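PDB 6Q75: GH26A from Muricauda sp. MAR_2010_75, which probably hydrolyses glycosidic bonds in polysaccharides as a family 26 glycoside hydrolase, many relatives of which are mannanases. Local coordinates for residues Leu47-Ser58 against Pro72-Asn82. Sequence-based numbering, arbitrary orientation.
Sequences LAGQHSYNENPS and PAVWGTDFYWN
Asn54 ND2 bridges two carbonyls of the facing chain, donating to Asp78 O at 2.8 Å and to Tyr80 O at 2.9 Å. Both acceptors lie close to the amide plane, so the two N-H bonds together fix the rotation of the amide. The side chain gets there with CG between the backbone N and the carbonyl carbon (chi1 69°). Beside it, Thr77 OG1 donates to Ser52 O (2.7 Å). Asn82 ND2 meets Glu55 OE2 on its syn side, though somewhat out of the carboxylate plane, over 3.0 Å in a nearly straight bond (168° at hydrogen). The indole of Trp75 gives its NE1 hydrogen to Ser58 OG (2.9 Å), while Pro57 CB packs against CZ2; Ser58 OG also bonds Glu94 of helix 88-100, which borders the same indole.

The His51 ring meets Asp78 CB at its edge, with CE1 3.7 Å away. A water in the ring plane meets each nitrogen: one links ND1 to Thr77 O, the other NE2 to Asp78 OD2, itself bonded to His110. Trp299 stacks on this imidazole.

Strands 47-51 and 74-78, which carry or precede these groups, run parallel, their axes 24° apart, through bonds Val74 N to Ala48 O, Gln50 N to Val74 O, Gly76 N to Gln50 O and Ser52 N to Gly76 O. Helix 59-68 connects them, making a beta-alpha-beta unit of the (beta/alpha)8 barrel expected for this family. Beyond the last bond, side-chain bonds take over from the backbone ladder, which implies that the loops at the strands' C-terminal ends, where such barrels carry their active sites, are tied together by specific polar contacts.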
loop_
_atom_site.group_PDB
_atom_site.type_symbol
_atom_site.label_atom_id
_atom_site.label_comp_id
_atom_site.label_asym_id
_atom_site.label_seq_id
_atom_site.Cartn_x
_atom_site.Cartn_y
_atom_site.Cartn_z
ATOM N N LEU A 47 0.775 9.388 10.857
ATOM C CA LEU A 47 -0.012 8.296 11.423
ATOM C C LEU A 47 0.854 7.061 11.635
ATOM O O LEU A 47 1.536 6.610 10.704
ATOM C CB LEU A 47 -1.179 7.943 10.488
ATOM C CG LEU A 47 -2.178 9.071 10.274
ATOM C CD1 LEU A 47 -2.915 8.826 8.992
ATOM C CD2 LEU A 47 -3.150 9.087 11.449
ATOM N N ALA A 48 0.801 6.482 12.846
ATOM C CA ALA A 48 1.507 5.220 13.115
ATOM C C ALA A 48 0.737 4.040 12.533
ATOM O O ALA A 48 -0.462 3.893 12.786
ATOM C CB ALA A 48 1.687 5.002 14.617
ATOM N N GLY A 49 1.438 3.158 11.816
ATOM C CA GLY A 49 0.778 2.059 11.143
ATOM C C GLY A 49 1.559 0.769 11.284
ATOM O O GLY A 49 2.765 0.767 11.557
ATOM N N GLN A 50 0.848 -0.339 11.075
ATOM C CA GLN A 50 1.432 -1.664 11.272
ATOM C C GLN A 50 0.747 -2.661 10.344
ATOM O O GLN A 50 -0.483 -2.708 10.298
ATOM C CB GLN A 50 1.281 -2.105 12.730
ATOM C CG GLN A 50 1.791 -3.527 12.990
ATOM C CD GLN A 50 3.314 -3.629 12.951
ATOM O OE1 GLN A 50 4.018 -2.831 13.560
ATOM N NE2 GLN A 50 3.827 -4.642 12.236
ATOM N N HIS A 51 1.550 -3.477 9.668
ATOM C CA HIS A 51 1.103 -4.521 8.753
ATOM C C HIS A 51 1.167 -5.877 9.439
ATOM O O HIS A 51 2.035 -6.112 10.285
ATOM C CB HIS A 51 1.991 -4.513 7.514
ATOM C CG HIS A 51 1.695 -5.604 6.536
ATOM N ND1 HIS A 51 0.756 -5.446 5.546
ATOM C CD2 HIS A 51 2.242 -6.832 6.343
ATOM C CE1 HIS A 51 0.719 -6.533 4.789
ATOM N NE2 HIS A 51 1.599 -7.397 5.255
ATOM N N SER A 52 0.218 -6.758 9.098
ATOM C CA SER A 52 0.225 -8.149 9.548
ATOM C C SER A 52 -0.052 -9.056 8.357
ATOM O O SER A 52 -0.768 -8.674 7.430
ATOM C CB SER A 52 -0.834 -8.403 10.656
ATOM O OG SER A 52 -0.670 -7.545 11.778
ATOM N N TYR A 53 0.520 -10.260 8.372
ATOM C CA TYR A 53 0.172 -11.235 7.345
ATOM C C TYR A 53 -1.290 -11.642 7.469
ATOM O O TYR A 53 -1.849 -11.705 8.573
ATOM C CB TYR A 53 1.051 -12.476 7.471
ATOM C CG TYR A 53 2.529 -12.171 7.503
ATOM C CD1 TYR A 53 3.177 -11.672 6.375
ATOM C CD2 TYR A 53 3.290 -12.414 8.650
ATOM C CE1 TYR A 53 4.547 -11.408 6.399
ATOM C CE2 TYR A 53 4.644 -12.178 8.671
ATOM C CZ TYR A 53 5.267 -11.667 7.544
ATOM O OH TYR A 53 6.625 -11.390 7.561
ATOM N N ASN A 54 -1.917 -11.945 6.322
ATOM C CA ASN A 54 -3.357 -12.170 6.373
ATOM C C ASN A 54 -3.743 -13.473 7.071
ATOM O O ASN A 54 -4.925 -13.647 7.380
ATOM C CB ASN A 54 -3.989 -12.121 4.972
ATOM C CG ASN A 54 -3.597 -13.312 4.069
ATOM O OD1 ASN A 54 -3.651 -14.489 4.452
ATOM N ND2 ASN A 54 -3.233 -12.988 2.846
ATOM N N GLU A 55 -2.797 -14.388 7.316
ATOM C CA GLU A 55 -3.116 -15.590 8.095
ATOM C C GLU A 55 -3.617 -15.240 9.492
ATOM O O GLU A 55 -4.480 -15.933 10.050
ATOM C CB GLU A 55 -1.883 -16.488 8.198
ATOM C CG GLU A 55 -1.562 -17.246 6.914
ATOM C CD GLU A 55 -0.506 -16.558 6.060
ATOM O OE1 GLU A 55 -0.426 -15.304 6.082
ATOM O OE2 GLU A 55 0.245 -17.286 5.356
ATOM N N ASN A 56 -3.045 -14.205 10.092
ATOM C CA ASN A 56 -3.483 -13.683 11.389
ATOM C C ASN A 56 -3.447 -12.171 11.257
ATOM O O ASN A 56 -2.449 -11.514 11.598
ATOM C CB ASN A 56 -2.578 -14.185 12.519
ATOM C CG ASN A 56 -2.525 -15.684 12.589
ATOM O OD1 ASN A 56 -1.642 -16.318 12.000
ATOM N ND2 ASN A 56 -3.468 -16.271 13.306
ATOM N N PRO A 57 -4.514 -11.582 10.714
ATOM C CA PRO A 57 -4.423 -10.238 10.121
ATOM C C PRO A 57 -4.311 -9.099 11.115
ATOM O O PRO A 57 -4.183 -7.951 10.682
ATOM C CB PRO A 57 -5.726 -10.126 9.305
ATOM C CG PRO A 57 -6.645 -11.151 9.905
ATOM C CD PRO A 57 -5.787 -12.263 10.407
ATOM N N SER A 58 -4.335 -9.366 12.424
ATOM C CA SER A 58 -4.071 -8.338 13.419
ATOM C C SER A 58 -2.935 -8.719 14.368
ATOM O O SER A 58 -2.680 -7.992 15.338
ATOM C CB SER A 58 -5.350 -8.039 14.200
ATOM O OG SER A 58 -6.275 -7.323 13.395
ATOM N N PRO A 72 -1.857 1.225 16.803
ATOM C CA PRO A 72 -1.564 1.996 15.592
ATOM C C PRO A 72 -2.823 2.616 15.003
ATOM O O PRO A 72 -3.910 2.044 15.073
ATOM C CB PRO A 72 -0.972 0.951 14.641
ATOM C CG PRO A 72 -0.423 -0.136 15.573
ATOM C CD PRO A 72 -1.350 -0.160 16.739
ATOM N N ALA A 73 -2.657 3.808 14.418
ATOM C CA ALA A 73 -3.767 4.441 13.705
ATOM C C ALA A 73 -4.099 3.691 12.422
ATOM O O ALA A 73 -5.267 3.637 12.023
ATOM C CB ALA A 73 -3.444 5.900 13.376
ATOM N N VAL A 74 -3.088 3.145 11.745
ATOM C CA VAL A 74 -3.276 2.493 10.452
ATOM C C VAL A 74 -3.061 0.996 10.616
ATOM O O VAL A 74 -2.040 0.555 11.167
ATOM C CB VAL A 74 -2.344 3.079 9.376
ATOM C CG1 VAL A 74 -2.383 2.250 8.102
ATOM C CG2 VAL A 74 -2.722 4.543 9.090
ATOM N N TRP A 75 -4.028 0.223 10.113
ATOM C CA TRP A 75 -4.045 -1.230 10.149
ATOM C C TRP A 75 -3.880 -1.719 8.718
ATOM O O TRP A 75 -4.635 -1.288 7.839
ATOM C CB TRP A 75 -5.383 -1.719 10.723
ATOM C CG TRP A 75 -5.632 -3.221 10.671
ATOM C CD1 TRP A 75 -5.300 -4.128 11.637
ATOM C CD2 TRP A 75 -6.263 -3.971 9.616
ATOM N NE1 TRP A 75 -5.682 -5.392 11.259
ATOM C CE2 TRP A 75 -6.273 -5.327 10.020
ATOM C CE3 TRP A 75 -6.829 -3.629 8.379
ATOM C CZ2 TRP A 75 -6.821 -6.343 9.238
ATOM C CZ3 TRP A 75 -7.374 -4.658 7.588
ATOM C CH2 TRP A 75 -7.366 -5.992 8.029
ATOM N N GLY A 76 -2.919 -2.600 8.481
ATOM C CA GLY A 76 -2.671 -3.107 7.135
ATOM C C GLY A 76 -2.584 -4.618 7.041
ATOM O O GLY A 76 -2.078 -5.278 7.945
ATOM N N THR A 77 -3.130 -5.159 5.955
ATOM C CA THR A 77 -2.794 -6.539 5.596
ATOM C C THR A 77 -2.824 -6.630 4.070
ATOM O O THR A 77 -2.716 -5.606 3.381
ATOM C CB THR A 77 -3.678 -7.571 6.338
ATOM O OG1 THR A 77 -3.126 -8.900 6.147
ATOM C CG2 THR A 77 -5.142 -7.528 5.885
ATOM N N ASP A 78 -2.899 -7.863 3.546
ATOM C CA ASP A 78 -2.471 -8.188 2.185
ATOM C C ASP A 78 -3.380 -9.285 1.649
ATOM O O ASP A 78 -3.672 -10.251 2.363
ATOM C CB ASP A 78 -0.992 -8.627 2.253
ATOM C CG ASP A 78 -0.368 -9.073 0.929
ATOM O OD1 ASP A 78 -0.956 -9.019 -0.176
ATOM O OD2 ASP A 78 0.837 -9.432 1.017
ATOM N N PHE A 79 -3.841 -9.130 0.409
ATOM C CA PHE A 79 -4.717 -10.121 -0.197
ATOM C C PHE A 79 -3.971 -11.354 -0.712
ATOM O O PHE A 79 -4.604 -12.270 -1.253
ATOM C CB PHE A 79 -5.508 -9.482 -1.338
ATOM C CG PHE A 79 -6.767 -8.783 -0.891
ATOM C CD1 PHE A 79 -7.929 -9.508 -0.620
ATOM C CD2 PHE A 79 -6.807 -7.402 -0.777
ATOM C CE1 PHE A 79 -9.092 -8.879 -0.209
ATOM C CE2 PHE A 79 -7.987 -6.746 -0.382
ATOM C CZ PHE A 79 -9.134 -7.492 -0.102
ATOM N N TYR A 80 -2.651 -11.399 -0.540
ATOM C CA TYR A 80 -1.824 -12.497 -1.032
ATOM C C TYR A 80 -2.450 -13.868 -0.788
ATOM O O TYR A 80 -2.605 -14.307 0.357
ATOM C CB TYR A 80 -0.448 -12.426 -0.365
ATOM C CG TYR A 80 0.590 -13.386 -0.899
ATOM C CD1 TYR A 80 0.435 -14.028 -2.135
ATOM C CD2 TYR A 80 1.757 -13.623 -0.185
ATOM C CE1 TYR A 80 1.426 -14.911 -2.609
ATOM C CE2 TYR A 80 2.726 -14.492 -0.649
ATOM C CZ TYR A 80 2.567 -15.125 -1.858
ATOM O OH TYR A 80 3.562 -15.994 -2.300
ATOM N N TRP A 81 -2.811 -14.554 -1.865
ATOM C CA TRP A 81 -3.354 -15.903 -1.763
ATOM C C TRP A 81 -2.171 -16.862 -1.846
ATOM O O TRP A 81 -1.811 -17.373 -2.906
ATOM C CB TRP A 81 -4.371 -16.139 -2.873
ATOM C CG TRP A 81 -5.108 -17.389 -2.805
ATOM C CD1 TRP A 81 -4.769 -18.545 -2.143
ATOM C CD2 TRP A 81 -6.332 -17.654 -3.480
ATOM N NE1 TRP A 81 -5.734 -19.513 -2.368
ATOM C CE2 TRP A 81 -6.696 -18.986 -3.189
ATOM C CE3 TRP A 81 -7.158 -16.889 -4.303
ATOM C CZ2 TRP A 81 -7.862 -19.571 -3.700
ATOM C CZ3 TRP A 81 -8.320 -17.477 -4.817
ATOM C CH2 TRP A 81 -8.654 -18.799 -4.502
ATOM N N ASN A 82 -1.530 -17.078 -0.697
ATOM C CA ASN A 82 -0.356 -17.939 -0.657
ATOM C C ASN A 82 -0.639 -19.313 -0.081
ATOM O O ASN A 82 0.221 -20.188 -0.190
ATOM C CB ASN A 82 0.763 -17.280 0.170
ATOM C CG ASN A 82 0.354 -17.057 1.609
ATOM O OD1 ASN A 82 -0.688 -16.461 1.892
ATOM N ND2 ASN A 82 1.188 -17.502 2.528
HETATM O O HOH W 1 -0.880 -3.605 4.013
HETATM O O HOH W 2 1.834 -9.863 3.528
HETATM O O HOH W 3 -2.386 -5.474 10.865
HETATM O O HOH W 4 -2.959 -16.932 3.400
HETATM O O HOH W 5 0.258 -14.268 3.496
#